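PDB 3ZBO: ALKF from Bacillus cereus, which is of unknown cellular function but belongs to a family related to HEAT-like repeat DNA glycosylases and has affinity for branched DNA structures. Local coordinates for residues Q14-L19 and K46-K51. Numbering follows the deposited sequence. Where two conformers were deposited one is given.
Sequences QELEAL and KPIAKK
Near the N-terminal end of the helical, AlkD-like fold, related to the HEAT-like repeat DNA glycosylases, helix 9-19 lies against helix 46-52 in a nearly antiparallel pair, and their meeting point is I48 inserted among E15, L16 and L19. The axes of the two short segments run at 165° and come no closer than 11.5 Å, so the backbones stay well apart and side chains alone bridge the gap. The register brings E15 opposite I48, with CA atoms 8.2 Å apart. I48 supplies the largest share of the buried surface: its CG1 branch lies anti to the carbonyl carbon (chi1 -43°) and the chain is extended beyond it, which carries CD1 across to helix 9-19. There CD1 of I48 meets CD1 of L19 tip to tip at 3.9 Å, while CD2 of L16 comes to 4.0 Å from the same I48 CD1 at a slant. The third neighbour is E15, whose CB lies 3.8 Å from I48 CD1; the E15 and I48 side chains run past one another in opposing senses. F73 of helix 68-77 touches both L16 and I48, so both helices also pack on that helix; L16 also touches F38 and L19 touches V40, both in loops. One edge of the contact is charged. E15 extends along the flank of I48 toward K51, about one turn after I48 in helix 46-52, and K51 is kinked at chi3 (-132°) and chi4, which turns its ammonium group to the carboxylate. This salt bridge is lopsided: K51 NZ sits 3.1 Å from OE1 of E15 but 4.0 Å from its OE2.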
loop_
_atom_site.group_PDB
_atom_site.type_symbol
_atom_site.label_atom_id
_atom_site.label_comp_id
_atom_site.label_asym_id
_atom_site.label_seq_id
_atom_site.Cartn_x
_atom_site.Cartn_y
_atom_site.Cartn_z
ATOM N N GLN A 14 -16.588 -5.213 18.497
ATOM C CA GLN A 14 -16.313 -4.938 19.941
ATOM C C GLN A 14 -14.863 -5.107 20.337
ATOM O O GLN A 14 -14.302 -4.242 21.099
ATOM C CB GLN A 14 -17.189 -5.868 20.789
ATOM C CG GLN A 14 -18.607 -5.342 20.872
ATOM C CD GLN A 14 -19.578 -6.367 21.431
ATOM O OE1 GLN A 14 -20.667 -5.993 21.856
ATOM N NE2 GLN A 14 -19.191 -7.668 21.446
ATOM N N GLU A 15 -14.220 -6.163 19.841
ATOM C CA GLU A 15 -12.818 -6.458 20.176
ATOM C C GLU A 15 -11.906 -5.346 19.618
ATOM O O GLU A 15 -10.942 -4.911 20.279
ATOM C CB GLU A 15 -12.397 -7.828 19.692
ATOM C CG GLU A 15 -13.314 -8.962 20.265
ATOM C CD GLU A 15 -12.650 -10.338 20.337
ATOM O OE1 GLU A 15 -11.540 -10.519 19.764
ATOM O OE2 GLU A 15 -13.265 -11.252 20.987
ATOM N N LEU A 16 -12.194 -4.877 18.401
ATOM C CA LEU A 16 -11.360 -3.809 17.843
ATOM C C LEU A 16 -11.516 -2.495 18.604
ATOM O O LEU A 16 -10.549 -1.804 18.892
ATOM C CB LEU A 16 -11.720 -3.597 16.355
ATOM C CG LEU A 16 -11.303 -4.708 15.399
ATOM C CD1 LEU A 16 -11.733 -4.282 13.978
ATOM C CD2 LEU A 16 -9.834 -4.971 15.406
ATOM N N GLU A 17 -12.719 -2.166 18.993
ATOM C CA GLU A 17 -12.986 -0.933 19.765
ATOM C C GLU A 17 -12.240 -1.036 21.070
ATOM O O GLU A 17 -11.627 -0.061 21.496
ATOM C CB GLU A 17 -14.481 -0.795 19.996
ATOM C CG GLU A 17 -14.803 0.441 20.757
ATOM C CD GLU A 17 -16.246 0.882 20.583
ATOM O OE1 GLU A 17 -17.106 0.030 20.349
ATOM O OE2 GLU A 17 -16.495 2.097 20.690
ATOM N N ALA A 18 -12.204 -2.239 21.658
ATOM C CA ALA A 18 -11.484 -2.367 22.947
ATOM C C ALA A 18 -10.005 -2.186 22.829
ATOM O O ALA A 18 -9.373 -1.816 23.856
ATOM C CB ALA A 18 -11.758 -3.748 23.581
ATOM N N LEU A 19 -9.423 -2.503 21.647
ATOM C CA LEU A 19 -8.007 -2.324 21.396
ATOM C C LEU A 19 -7.650 -0.881 20.995
ATOM O O LEU A 19 -6.435 -0.521 20.957
ATOM C CB LEU A 19 -7.488 -3.271 20.309
ATOM C CG LEU A 19 -7.633 -4.776 20.640
ATOM C CD1 LEU A 19 -7.531 -5.686 19.381
ATOM C CD2 LEU A 19 -6.578 -5.161 21.718
ATOM N N LYS A 46 -3.040 -9.378 15.770
ATOM C CA LYS A 46 -2.548 -10.717 15.494
ATOM C C LYS A 46 -3.384 -11.804 16.164
ATOM O O LYS A 46 -3.797 -12.691 15.446
ATOM C CB LYS A 46 -1.032 -10.897 15.735
ATOM C CG LYS A 46 -0.489 -12.201 15.089
ATOM C CD LYS A 46 0.914 -11.980 14.496
ATOM C CE LYS A 46 1.369 -13.189 13.711
ATOM N NZ LYS A 46 1.875 -14.209 14.665
ATOM N N PRO A 47 -3.719 -11.676 17.474
ATOM C CA PRO A 47 -4.527 -12.782 17.992
ATOM C C PRO A 47 -5.905 -12.940 17.368
ATOM O O PRO A 47 -6.340 -14.093 17.161
ATOM C CB PRO A 47 -4.751 -12.415 19.473
ATOM C CG PRO A 47 -3.726 -11.342 19.816
ATOM C CD PRO A 47 -3.544 -10.604 18.502
ATOM N N ILE A 48 -6.598 -11.817 17.076
ATOM C CA ILE A 48 -7.936 -11.949 16.427
ATOM C C ILE A 48 -7.817 -12.560 15.014
ATOM O O ILE A 48 -8.637 -13.385 14.621
ATOM C CB ILE A 48 -8.667 -10.586 16.290
ATOM C CG1 ILE A 48 -8.584 -9.689 17.526
ATOM C CG2 ILE A 48 -10.124 -10.823 15.861
ATOM C CD1 ILE A 48 -9.402 -8.431 17.411
ATOM N N ALA A 49 -6.780 -12.170 14.270
ATOM C CA ALA A 49 -6.601 -12.624 12.914
ATOM C C ALA A 49 -6.281 -14.154 12.941
ATOM O O ALA A 49 -6.722 -14.906 12.056
ATOM C CB ALA A 49 -5.441 -11.867 12.263
ATOM N N LYS A 50 -5.470 -14.584 13.918
ATOM C CA LYS A 50 -5.122 -16.018 14.024
ATOM C C LYS A 50 -6.397 -16.850 14.286
ATOM O O LYS A 50 -6.525 -17.997 13.744
ATOM C CB LYS A 50 -4.040 -16.265 15.110
ATOM C CG LYS A 50 -3.636 -17.791 15.177
ATOM C CD LYS A 50 -2.770 -18.174 16.437
ATOM C CE LYS A 50 -3.363 -19.402 17.219
ATOM N NZ LYS A 50 -3.046 -20.748 16.669
ATOM N N LYS A 51 -7.350 -16.297 15.026
ATOM C CA LYS A 51 -8.624 -17.015 15.278
ATOM C C LYS A 51 -9.435 -17.162 13.956
ATOM O O LYS A 51 -10.029 -18.214 13.618
ATOM C CB LYS A 51 -9.513 -16.336 16.346
ATOM C CG LYS A 51 -8.997 -16.292 17.827
ATOM C CD LYS A 51 -10.126 -15.836 18.813
ATOM C CE LYS A 51 -9.741 -14.715 19.851
ATOM N NZ LYS A 51 -10.239 -13.326 19.424
#